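Local coordinates for twitching motility protein PilT (Aquifex aeolicus, PDB 2EYU) that acts as the motor that retracts pili for twitching motility, probably driven by ATP hydrolysis in its P-loop NTPase-type C-terminal domain, at residues S44-I49 with I57-D62; D89-A94 with D100-G105; E111-A116 with H140-I145; L117-A120 with L125-G128. The protein carries 1 engineered substitution. All coordinates share one frame; numbering follows the deposited sequence.

Contact 1: S44-I49 with I57-D62; sequences SMIDYI and IITIED
The helical turns carrying I46 and I49 run nearly antiparallel to the strand that begins with I57, at 158° and with 10.9 Å between the axes of helix 44-49 and strand 57-61; the nearest CA atoms, those of I46 and I57, are 8.6 Å apart. Three isoleucines carry the contact. The end of I57 lies between two successive helix turns, its CD1 3.9 Å from CG2 of I49 and 4.1 Å from CG2 of I46. In both helix residues this methyl is the branch anti to the backbone N (chi1 of I46 is -69°), while the longer CG1 arm lies beside that nitrogen. In I46 the arm slants onward toward T59, and its CD1 reaches CG2 of T59 at 4.3 Å, a looser touch. T59 thus shows its methyl to the helix, whereas its hydroxyl OG1 is hydrogen-bonded to the backbone oxygen of N76 on the adjoining strand. All four side chains are buried, and what passes between the segments is wholly apolar. Helix 38-52 follows a loop that resembles a Walker A P-loop. It covers one face of the sheet here, with F103 of the next strand also under I46, while the alternate residues I58 and I60 point to the other face and meet helix 87-97.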
loop_
_atom_site.group_PDB
_atom_site.type_symbol
_atom_site.label_atom_id
_atom_site.label_comp_id
_atom_site.label_asym_id
_atom_site.label_seq_id
_atom_site.Cartn_x
_atom_site.Cartn_y
_atom_site.Cartn_z
ATOM N N SER A 44 6.616 -9.444 2.939
ATOM C CA SER A 44 6.209 -10.074 4.182
ATOM C C SER A 44 4.723 -10.450 4.154
ATOM O O SER A 44 4.349 -11.500 4.695
ATOM C CB SER A 44 6.459 -9.168 5.384
ATOM O OG SER A 44 5.731 -9.701 6.501
HETATM N N MSE A 45 3.899 -9.600 3.555
HETATM C CA MSE A 45 2.459 -9.847 3.437
HETATM C C MSE A 45 2.174 -10.930 2.423
HETATM O O MSE A 45 1.340 -11.822 2.616
HETATM C CB MSE A 45 1.684 -8.605 2.998
HETATM C CG MSE A 45 1.696 -7.415 3.921
HETATM SE SE MSE A 45 0.772 -5.874 3.216
HETATM C CE MSE A 45 -0.924 -6.810 3.221
ATOM N N ILE A 46 2.834 -10.941 1.268
ATOM C CA ILE A 46 2.619 -12.056 0.351
ATOM C C ILE A 46 3.129 -13.361 0.931
ATOM O O ILE A 46 2.555 -14.446 0.804
ATOM C CB ILE A 46 3.317 -11.753 -0.991
ATOM C CG1 ILE A 46 2.659 -10.622 -1.793
ATOM C CG2 ILE A 46 3.454 -13.008 -1.839
ATOM C CD1 ILE A 46 3.516 -10.268 -3.001
ATOM N N ASP A 47 4.280 -13.314 1.616
ATOM C CA ASP A 47 4.804 -14.563 2.162
ATOM C C ASP A 47 3.902 -15.143 3.256
ATOM O O ASP A 47 3.973 -16.355 3.441
ATOM C CB ASP A 47 6.217 -14.404 2.736
ATOM C CG ASP A 47 6.858 -15.766 2.965
ATOM O OD1 ASP A 47 7.216 -16.055 4.125
ATOM O OD2 ASP A 47 6.985 -16.537 1.992
ATOM N N TYR A 48 3.103 -14.319 3.919
ATOM C CA TYR A 48 2.043 -14.754 4.809
ATOM C C TYR A 48 1.048 -15.598 4.024
ATOM O O TYR A 48 0.647 -16.678 4.451
ATOM C CB TYR A 48 1.268 -13.593 5.441
ATOM C CG TYR A 48 0.052 -14.010 6.254
ATOM C CD1 TYR A 48 0.142 -14.646 7.474
ATOM C CD2 TYR A 48 -1.229 -13.760 5.764
ATOM C CE1 TYR A 48 -0.975 -15.026 8.206
ATOM C CE2 TYR A 48 -2.348 -14.132 6.478
ATOM C CZ TYR A 48 -2.229 -14.766 7.699
ATOM O OH TYR A 48 -3.361 -15.119 8.386
ATOM N N ILE A 49 0.646 -15.025 2.892
ATOM C CA ILE A 49 -0.291 -15.738 2.032
ATOM C C ILE A 49 0.316 -17.092 1.703
ATOM O O ILE A 49 -0.323 -18.101 1.998
ATOM C CB ILE A 49 -0.604 -14.929 0.761
ATOM C CG1 ILE A 49 -1.021 -13.481 1.018
ATOM C CG2 ILE A 49 -1.661 -15.645 -0.046
ATOM C CD1 ILE A 49 -1.032 -12.594 -0.211
ATOM N N ILE A 57 -0.040 -17.545 -7.078
ATOM C CA ILE A 57 0.367 -16.141 -6.858
ATOM C C ILE A 57 1.285 -15.706 -7.991
ATOM O O ILE A 57 2.257 -16.372 -8.339
ATOM C CB ILE A 57 1.027 -15.918 -5.490
ATOM C CG1 ILE A 57 0.187 -16.209 -4.247
ATOM C CG2 ILE A 57 1.522 -14.478 -5.300
ATOM C CD1 ILE A 57 0.953 -16.054 -2.941
ATOM N N ILE A 58 0.979 -14.564 -8.621
ATOM C CA ILE A 58 1.854 -14.181 -9.729
ATOM C C ILE A 58 2.462 -12.829 -9.397
ATOM O O ILE A 58 1.763 -11.899 -8.967
ATOM C CB ILE A 58 1.102 -14.154 -11.066
ATOM C CG1 ILE A 58 0.555 -15.532 -11.479
ATOM C CG2 ILE A 58 1.945 -13.554 -12.181
ATOM C CD1 ILE A 58 0.248 -15.648 -12.953
ATOM N N THR A 59 3.775 -12.726 -9.591
ATOM C CA THR A 59 4.502 -11.489 -9.283
ATOM C C THR A 59 5.183 -10.959 -10.539
ATOM O O THR A 59 5.617 -11.726 -11.392
ATOM C CB THR A 59 5.559 -11.720 -8.189
ATOM O OG1 THR A 59 6.040 -13.068 -8.293
ATOM C CG2 THR A 59 4.972 -11.610 -6.792
ATOM N N ILE A 60 5.254 -9.648 -10.655
ATOM C CA ILE A 60 5.831 -8.869 -11.726
ATOM C C ILE A 60 6.718 -7.784 -11.107
ATOM O O ILE A 60 6.110 -6.830 -10.611
ATOM C CB ILE A 60 4.730 -8.176 -12.539
ATOM C CG1 ILE A 60 3.640 -9.138 -13.034
ATOM C CG2 ILE A 60 5.303 -7.368 -13.690
ATOM C CD1 ILE A 60 2.341 -8.392 -13.281
ATOM N N GLU A 61 8.036 -7.922 -11.113
ATOM C CA GLU A 61 8.950 -7.048 -10.382
ATOM C C GLU A 61 10.110 -6.611 -11.267
ATOM O O GLU A 61 10.577 -7.375 -12.113
ATOM C CB GLU A 61 9.475 -7.745 -9.121
ATOM C CG GLU A 61 8.409 -8.361 -8.234
ATOM C CD GLU A 61 8.899 -9.318 -7.175
ATOM O OE1 GLU A 61 9.662 -8.903 -6.278
ATOM O OE2 GLU A 61 8.529 -10.518 -7.187
ATOM N N ASP A 62 10.570 -5.364 -11.113
ATOM C CA ASP A 62 11.565 -4.930 -12.123
ATOM C C ASP A 62 12.826 -5.728 -11.877
ATOM O O ASP A 62 13.184 -6.543 -12.742
ATOM C CB ASP A 62 11.718 -3.416 -12.128
ATOM C CG ASP A 62 11.601 -2.814 -13.510
ATOM O OD1 ASP A 62 12.604 -2.274 -14.014
ATOM O OD2 ASP A 62 10.506 -2.880 -14.103
#

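Contact 2: D89-A94 with D100-G105; sequences DALRAA and DVIFVG
L91 and A94, one turn apart on helix 87-97, pack on I102 and V104 in a β-α-β crossover of the P-loop NTPase sheet: the chain leaves strand 74-79, passes through this helix and enters strand 101-104, with strand 56-61 lying between the two. Helix 89-94 and strand 101-104 are antiparallel within 2°, their axes 10.0 Å apart. The sequence of the strand is consistent with the Walker B region of secretion ATPases.

The contact between the segments is apolar throughout. L91 spans two residues along one face of the strand: its CD2 lies 3.8 Å from CD1 of I102, and its CD1 lies 4.0 Å from CG2 of V104. Its CB bond does not aim at the strand, and a chi1 of -135°, between staggered positions, carries the fork inward.

Hydrogen bonding belongs to the surroundings. I102 is tied by backbone bonds to L125 and F127 on one flanking strand, and F103 to I58 on the other, placing strand 101-104 between strands 56-61 and 125-130. L91 also rests on I60, and through T112 and T115 it meets the neighbouring helix 110-121.

I102 stretches its CG1 arm, anti to the backbone N, up to the helix, where CD1 comes within 3.3 Å of CB of A94, tighter than usual van der Waals contact.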
loop_
_atom_site.group_PDB
_atom_site.type_symbol
_atom_site.label_atom_id
_atom_site.label_comp_id
_atom_site.label_asym_id
_atom_site.label_seq_id
_atom_site.Cartn_x
_atom_site.Cartn_y
_atom_site.Cartn_z
ATOM N N ASP A 89 2.252 -5.461 -20.536
ATOM C CA ASP A 89 2.299 -6.732 -21.242
ATOM C C ASP A 89 2.085 -7.917 -20.301
ATOM O O ASP A 89 1.068 -8.597 -20.393
ATOM C CB ASP A 89 3.644 -6.912 -21.953
ATOM C CG ASP A 89 3.478 -7.737 -23.221
ATOM O OD1 ASP A 89 4.143 -8.788 -23.340
ATOM O OD2 ASP A 89 2.681 -7.327 -24.082
ATOM N N ALA A 90 3.049 -8.100 -19.415
ATOM C CA ALA A 90 3.059 -9.126 -18.392
ATOM C C ALA A 90 1.826 -9.084 -17.511
ATOM O O ALA A 90 1.321 -10.071 -16.970
ATOM C CB ALA A 90 4.281 -8.942 -17.497
ATOM N N LEU A 91 1.299 -7.869 -17.311
ATOM C CA LEU A 91 0.151 -7.884 -16.382
ATOM C C LEU A 91 -1.026 -8.560 -17.067
ATOM O O LEU A 91 -1.667 -9.471 -16.538
ATOM C CB LEU A 91 -0.134 -6.468 -15.941
ATOM C CG LEU A 91 -0.396 -6.205 -14.461
ATOM C CD1 LEU A 91 -0.858 -4.763 -14.284
ATOM C CD2 LEU A 91 -1.419 -7.180 -13.905
ATOM N N ARG A 92 -1.320 -8.124 -18.294
ATOM C CA ARG A 92 -2.465 -8.717 -18.987
ATOM C C ARG A 92 -2.288 -10.212 -19.228
ATOM O O ARG A 92 -3.276 -10.936 -19.383
ATOM C CB ARG A 92 -2.741 -7.976 -20.299
ATOM C CG ARG A 92 -4.153 -7.396 -20.345
ATOM C CD ARG A 92 -4.325 -6.472 -21.549
ATOM N NE ARG A 92 -4.449 -7.240 -22.785
ATOM C CZ ARG A 92 -4.923 -6.800 -23.941
ATOM N NH1 ARG A 92 -5.347 -5.550 -24.078
ATOM N NH2 ARG A 92 -4.989 -7.604 -25.002
ATOM N N ALA A 93 -1.060 -10.697 -19.248
ATOM C CA ALA A 93 -0.749 -12.119 -19.377
ATOM C C ALA A 93 -1.023 -12.874 -18.092
ATOM O O ALA A 93 -1.655 -13.930 -18.043
ATOM C CB ALA A 93 0.707 -12.268 -19.813
ATOM N N ALA A 94 -0.581 -12.366 -16.936
ATOM C CA ALA A 94 -1.027 -12.985 -15.686
ATOM C C ALA A 94 -2.543 -12.991 -15.553
ATOM O O ALA A 94 -3.179 -13.886 -14.990
ATOM C CB ALA A 94 -0.437 -12.225 -14.504
ATOM N N ASP A 100 -4.964 -16.038 -7.954
ATOM C CA ASP A 100 -5.687 -15.535 -6.790
ATOM C C ASP A 100 -5.175 -14.162 -6.359
ATOM O O ASP A 100 -5.907 -13.393 -5.745
ATOM C CB ASP A 100 -5.528 -16.445 -5.579
ATOM C CG ASP A 100 -6.120 -17.820 -5.774
ATOM O OD1 ASP A 100 -7.348 -17.912 -5.568
ATOM O OD2 ASP A 100 -5.335 -18.727 -6.112
ATOM N N VAL A 101 -3.904 -13.964 -6.689
ATOM C CA VAL A 101 -3.163 -12.793 -6.260
ATOM C C VAL A 101 -2.209 -12.381 -7.382
ATOM O O VAL A 101 -1.587 -13.243 -7.985
ATOM C CB VAL A 101 -2.320 -13.031 -5.008
ATOM C CG1 VAL A 101 -1.448 -11.805 -4.728
ATOM C CG2 VAL A 101 -3.162 -13.334 -3.771
ATOM N N ILE A 102 -2.107 -11.087 -7.639
ATOM C CA ILE A 102 -1.052 -10.603 -8.522
ATOM C C ILE A 102 -0.309 -9.464 -7.828
ATOM O O ILE A 102 -0.955 -8.624 -7.205
ATOM C CB ILE A 102 -1.542 -10.011 -9.845
ATOM C CG1 ILE A 102 -0.424 -9.391 -10.688
ATOM C CG2 ILE A 102 -2.612 -8.975 -9.573
ATOM C CD1 ILE A 102 -0.120 -10.146 -11.964
ATOM N N PHE A 103 1.013 -9.402 -7.961
ATOM C CA PHE A 103 1.687 -8.204 -7.413
ATOM C C PHE A 103 2.326 -7.504 -8.612
ATOM O O PHE A 103 3.105 -8.164 -9.300
ATOM C CB PHE A 103 2.642 -8.614 -6.307
ATOM C CG PHE A 103 3.682 -7.587 -5.885
ATOM C CD1 PHE A 103 3.397 -6.243 -5.765
ATOM C CD2 PHE A 103 4.980 -8.012 -5.617
ATOM C CE1 PHE A 103 4.368 -5.325 -5.390
ATOM C CE2 PHE A 103 5.954 -7.107 -5.242
ATOM C CZ PHE A 103 5.653 -5.765 -5.141
ATOM N N VAL A 104 1.967 -6.251 -8.843
ATOM C CA VAL A 104 2.494 -5.377 -9.872
ATOM C C VAL A 104 3.476 -4.380 -9.248
ATOM O O VAL A 104 3.109 -3.444 -8.531
ATOM C CB VAL A 104 1.409 -4.594 -10.626
ATOM C CG1 VAL A 104 0.586 -3.715 -9.707
ATOM C CG2 VAL A 104 2.038 -3.752 -11.728
ATOM N N GLY A 105 4.747 -4.611 -9.534
ATOM C CA GLY A 105 5.830 -3.900 -8.892
ATOM C C GLY A 105 5.701 -2.397 -8.958
ATOM O O GLY A 105 6.020 -1.666 -8.019
#

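Contact 3: E111-A116 with H140-I145; sequences ETVETA and HRIVDI
V113 projects from helix 110-121 toward I142 of helix 135-144 and toward I145 close by. As modelled, V113 and I145 reach toward each other tip to tip, with CG2 of V113 3.8 Å from CD1 of I145. The place of that CD1 is doubtful, since it crowds the carbonyl oxygens of R141 and I142, and the distances to it are correspondingly less certain. The other valine branch, CG1, stands anti to the backbone N (chi1 177°) and lies 4.1 Å from the same CD1 of I145. CG1 of V113 also makes a longer touch, 4.4 Å, with CD1 of I142. I142 does not aim its CB bond at the valine; its end bends round to come nearer. V113 and I142 are buried, and I145 lies at the border of the contact.

Two polar groups of helix 110-121 find partners within that helix. The carbonyl oxygen of E111 accepts two bonds from T115, from the backbone N and from the hydroxyl OG1, each at 3.0 Å. They arrive from opposite faces of the carbonyl plane, and OG1 is tilted 26° from that plane, a pairing that seats the threonine hydroxyl against its own helix. E114 forms a salt bridge with R118, one turn on.

L158 of helix 151-161 and L130 of strand 125-130 also touch I142, and F146 and M107 meet V113. The contact is a helix-helix seam of a P-loop NTPase α/β fold, joining two helices that precede and follow strand 125-130.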
loop_
_atom_site.group_PDB
_atom_site.type_symbol
_atom_site.label_atom_id
_atom_site.label_comp_id
_atom_site.label_asym_id
_atom_site.label_seq_id
_atom_site.Cartn_x
_atom_site.Cartn_y
_atom_site.Cartn_z
ATOM N N GLU A 111 -1.408 2.474 -18.819
ATOM C CA GLU A 111 -1.814 1.127 -19.213
ATOM C C GLU A 111 -1.742 0.147 -18.049
ATOM O O GLU A 111 -2.633 -0.698 -17.915
ATOM C CB GLU A 111 -0.962 0.634 -20.391
ATOM C CG GLU A 111 -0.810 1.681 -21.489
ATOM C CD GLU A 111 0.595 1.759 -22.057
ATOM O OE1 GLU A 111 0.965 0.869 -22.856
ATOM O OE2 GLU A 111 1.336 2.707 -21.704
ATOM N N THR A 112 -0.701 0.231 -17.231
ATOM C CA THR A 112 -0.485 -0.687 -16.126
ATOM C C THR A 112 -1.582 -0.500 -15.085
ATOM O O THR A 112 -2.218 -1.424 -14.602
ATOM C CB THR A 112 0.832 -0.440 -15.366
ATOM O OG1 THR A 112 1.943 -0.653 -16.233
ATOM C CG2 THR A 112 0.942 -1.434 -14.206
ATOM N N VAL A 113 -1.746 0.780 -14.761
ATOM C CA VAL A 113 -2.750 1.183 -13.790
ATOM C C VAL A 113 -4.157 0.742 -14.188
ATOM O O VAL A 113 -4.943 0.243 -13.380
ATOM C CB VAL A 113 -2.760 2.716 -13.662
ATOM C CG1 VAL A 113 -3.877 3.102 -12.704
ATOM C CG2 VAL A 113 -1.437 3.255 -13.161
ATOM N N GLU A 114 -4.498 0.961 -15.458
ATOM C CA GLU A 114 -5.820 0.559 -15.946
ATOM C C GLU A 114 -5.942 -0.952 -15.881
ATOM O O GLU A 114 -6.956 -1.552 -15.514
ATOM C CB GLU A 114 -6.083 1.052 -17.368
ATOM C CG GLU A 114 -7.503 1.515 -17.614
ATOM C CD GLU A 114 -8.572 0.520 -17.218
ATOM O OE1 GLU A 114 -8.930 0.438 -16.021
ATOM O OE2 GLU A 114 -9.082 -0.188 -18.112
ATOM N N THR A 115 -4.862 -1.657 -16.223
ATOM C CA THR A 115 -5.037 -3.110 -16.125
ATOM C C THR A 115 -5.151 -3.515 -14.662
ATOM O O THR A 115 -5.935 -4.407 -14.333
ATOM C CB THR A 115 -3.909 -3.898 -16.806
ATOM O OG1 THR A 115 -3.740 -3.452 -18.157
ATOM C CG2 THR A 115 -4.289 -5.368 -16.883
ATOM N N ALA A 116 -4.383 -2.879 -13.774
ATOM C CA ALA A 116 -4.477 -3.237 -12.375
ATOM C C ALA A 116 -5.908 -3.101 -11.838
ATOM O O ALA A 116 -6.327 -3.954 -11.064
ATOM C CB ALA A 116 -3.607 -2.353 -11.496
ATOM N N HIS A 140 -4.594 10.718 -5.471
ATOM C CA HIS A 140 -4.457 11.703 -6.538
ATOM C C HIS A 140 -3.560 11.249 -7.671
ATOM O O HIS A 140 -3.782 11.520 -8.860
ATOM C CB HIS A 140 -3.868 12.964 -5.892
ATOM C CG HIS A 140 -4.875 13.757 -5.118
ATOM N ND1 HIS A 140 -6.086 14.154 -5.642
ATOM C CD2 HIS A 140 -4.842 14.242 -3.862
ATOM C CE1 HIS A 140 -6.758 14.844 -4.740
ATOM N NE2 HIS A 140 -6.019 14.905 -3.641
ATOM N N ARG A 141 -2.475 10.539 -7.351
ATOM C CA ARG A 141 -1.618 10.032 -8.417
ATOM C C ARG A 141 -2.362 9.013 -9.262
ATOM O O ARG A 141 -2.303 8.995 -10.494
ATOM C CB ARG A 141 -0.355 9.392 -7.836
ATOM C CG ARG A 141 0.442 8.563 -8.828
ATOM C CD ARG A 141 1.678 9.258 -9.345
ATOM N NE ARG A 141 2.547 9.821 -8.335
ATOM C CZ ARG A 141 3.787 9.485 -8.012
ATOM N NH1 ARG A 141 4.424 8.503 -8.628
ATOM N NH2 ARG A 141 4.415 10.141 -7.040
ATOM N N ILE A 142 -3.090 8.132 -8.571
ATOM C CA ILE A 142 -3.819 7.094 -9.292
ATOM C C ILE A 142 -4.841 7.754 -10.212
ATOM O O ILE A 142 -4.885 7.449 -11.398
ATOM C CB ILE A 142 -4.510 6.093 -8.360
ATOM C CG1 ILE A 142 -3.542 5.117 -7.681
ATOM C CG2 ILE A 142 -5.588 5.327 -9.126
ATOM C CD1 ILE A 142 -2.639 4.453 -8.712
ATOM N N VAL A 143 -5.651 8.670 -9.680
ATOM C CA VAL A 143 -6.698 9.244 -10.518
ATOM C C VAL A 143 -6.163 10.179 -11.593
ATOM O O VAL A 143 -6.578 10.122 -12.754
ATOM C CB VAL A 143 -7.692 10.021 -9.626
ATOM C CG1 VAL A 143 -8.624 10.859 -10.493
ATOM C CG2 VAL A 143 -8.437 9.038 -8.743
ATOM N N ASP A 144 -5.253 11.063 -11.202
ATOM C CA ASP A 144 -4.780 12.169 -12.023
ATOM C C ASP A 144 -3.998 11.698 -13.230
ATOM O O ASP A 144 -3.765 12.353 -14.237
ATOM C CB ASP A 144 -3.876 13.098 -11.192
ATOM C CG ASP A 144 -4.620 14.282 -10.609
ATOM O OD1 ASP A 144 -5.309 14.088 -9.586
ATOM O OD2 ASP A 144 -4.494 15.387 -11.177
ATOM N N ILE A 145 -3.518 10.448 -13.143
ATOM C CA ILE A 145 -2.743 10.034 -14.325
ATOM C C ILE A 145 -3.696 9.854 -15.497
ATOM O O ILE A 145 -3.247 9.890 -16.634
ATOM C CB ILE A 145 -1.940 8.777 -14.006
ATOM C CG1 ILE A 145 -2.782 7.571 -13.605
ATOM C CG2 ILE A 145 -0.913 9.100 -12.922
ATOM C CD1 ILE A 145 -2.308 6.892 -12.340
#

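Contact 4: L117-A120 with L125-G128; sequences LRAA and LVFG
The carbonyl oxygen of A119 accepts a hydrogen bond from ND1 of H124 and a weak one from OG1 of T122, and CB of the same alanine packs on V126 across the contact. The hydroxyl of T122 also bonds the carbonyl oxygen of R118, so the last turn of helix 110-121 is tied to the short connection that leads into strand 125-130.

Between the segments themselves the contact is apolar and centred on one methyl. CG2 of V126 lies 3.8 Å from CB of A119 and 4.0 Å from CB of A120, and it comes to 3.7 Å of the backbone N of A120. Because CG1 is anti to the valine's backbone N, at a chi1 of -180°, CG2 is the branch placed beside that nitrogen, and it alone faces the two alanines. The alanines differ in aim: CB of A119 points at the strand, whereas the CB of A120 points neither at the strand nor away from it. With methyls as their entire side chains, both allow a close approach, the CA atoms of A120 and V126 being 5.7 Å apart. All three residues are buried.

Helix 110-121 and strand 125-130 belong to a β-α-β unit opened by strand 101-104, whose I102 also touches V126. Helix 151-161 flanks the helix, meeting L117 through V157 and A120 through I161. On the other face of the sheet F127 turns to I42, M45 and I49 of helix 38-52, while backbone bonds from V126 to G26 and I28 join the strand to strand 26-31.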
loop_
_atom_site.group_PDB
_atom_site.type_symbol
_atom_site.label_atom_id
_atom_site.label_comp_id
_atom_site.label_asym_id
_atom_site.label_seq_id
_atom_site.Cartn_x
_atom_site.Cartn_y
_atom_site.Cartn_z
ATOM N N LEU A 117 -6.566 -2.017 -12.208
ATOM C CA LEU A 117 -7.935 -1.729 -11.777
ATOM C C LEU A 117 -8.892 -2.794 -12.275
ATOM O O LEU A 117 -9.836 -3.198 -11.603
ATOM C CB LEU A 117 -8.424 -0.382 -12.301
ATOM C CG LEU A 117 -8.055 0.899 -11.571
ATOM C CD1 LEU A 117 -7.289 1.861 -12.474
ATOM C CD2 LEU A 117 -9.306 1.598 -11.058
ATOM N N ARG A 118 -8.666 -3.274 -13.505
ATOM C CA ARG A 118 -9.665 -4.254 -13.967
ATOM C C ARG A 118 -9.426 -5.576 -13.238
ATOM O O ARG A 118 -10.391 -6.231 -12.816
ATOM C CB ARG A 118 -9.657 -4.424 -15.482
ATOM C CG ARG A 118 -10.263 -3.232 -16.221
ATOM C CD ARG A 118 -11.698 -3.488 -16.660
ATOM N NE ARG A 118 -12.635 -2.554 -16.037
ATOM C CZ ARG A 118 -12.787 -1.296 -16.437
ATOM N NH1 ARG A 118 -13.651 -0.492 -15.833
ATOM N NH2 ARG A 118 -12.051 -0.846 -17.457
ATOM N N ALA A 119 -8.151 -5.949 -13.084
ATOM C CA ALA A 119 -7.861 -7.160 -12.325
ATOM C C ALA A 119 -8.513 -7.118 -10.945
ATOM O O ALA A 119 -9.106 -8.118 -10.520
ATOM C CB ALA A 119 -6.368 -7.380 -12.183
ATOM N N ALA A 120 -8.382 -5.979 -10.269
ATOM C CA ALA A 120 -8.921 -5.843 -8.920
ATOM C C ALA A 120 -10.440 -5.970 -8.934
ATOM O O ALA A 120 -10.999 -6.457 -7.960
ATOM C CB ALA A 120 -8.540 -4.530 -8.267
ATOM N N LEU A 125 -7.035 -10.275 -6.119
ATOM C CA LEU A 125 -6.404 -9.457 -5.094
ATOM C C LEU A 125 -5.159 -8.833 -5.705
ATOM O O LEU A 125 -4.276 -9.549 -6.189
ATOM C CB LEU A 125 -6.053 -10.272 -3.853
ATOM C CG LEU A 125 -5.561 -9.430 -2.667
ATOM C CD1 LEU A 125 -6.598 -8.392 -2.268
ATOM C CD2 LEU A 125 -5.232 -10.294 -1.461
ATOM N N VAL A 126 -5.086 -7.502 -5.716
ATOM C CA VAL A 126 -3.964 -6.875 -6.409
ATOM C C VAL A 126 -3.112 -6.054 -5.444
ATOM O O VAL A 126 -3.614 -5.165 -4.776
ATOM C CB VAL A 126 -4.439 -6.000 -7.577
ATOM C CG1 VAL A 126 -3.246 -5.362 -8.278
ATOM C CG2 VAL A 126 -5.245 -6.828 -8.576
ATOM N N PHE A 127 -1.819 -6.365 -5.348
ATOM C CA PHE A 127 -0.852 -5.529 -4.651
ATOM C C PHE A 127 -0.120 -4.655 -5.667
ATOM O O PHE A 127 0.266 -5.090 -6.759
ATOM C CB PHE A 127 0.212 -6.357 -3.908
ATOM C CG PHE A 127 -0.289 -7.074 -2.668
ATOM C CD1 PHE A 127 -1.071 -8.213 -2.803
ATOM C CD2 PHE A 127 0.028 -6.615 -1.401
ATOM C CE1 PHE A 127 -1.537 -8.870 -1.677
ATOM C CE2 PHE A 127 -0.442 -7.263 -0.277
ATOM C CZ PHE A 127 -1.229 -8.395 -0.415
ATOM N N GLY A 128 0.085 -3.383 -5.324
ATOM C CA GLY A 128 0.949 -2.556 -6.136
ATOM C C GLY A 128 1.761 -1.619 -5.267
ATOM O O GLY A 128 1.503 -1.453 -4.077
#

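In the fold
All four contacts are largely buried; among the touching residues only I145 of contact 3 is partly exposed. Contacts 1, 2 and 4 are helix-on-sheet interfaces of one parallel region, using the neighbouring strands 56-61, 101-104 and 125-130. Contact 1 covers one face, while contacts 2 and 4 share the other. Through the sheet they are joined: I60 O and G105 N are 2.8 Å apart, a probable hydrogen bond, as are V104 N and F127 O at 2.9 Å. M45, a selenomethionine, and I49 bring contact 1 against F127. Contact 3 pairs two helices outside the sheet and shares helix 110-121 with contact 4, nested in its loop. Isoleucines dominate contact 1, contact 2 mixes leucine, isoleucine, valine and alanine, and alanines let contact 4 close up.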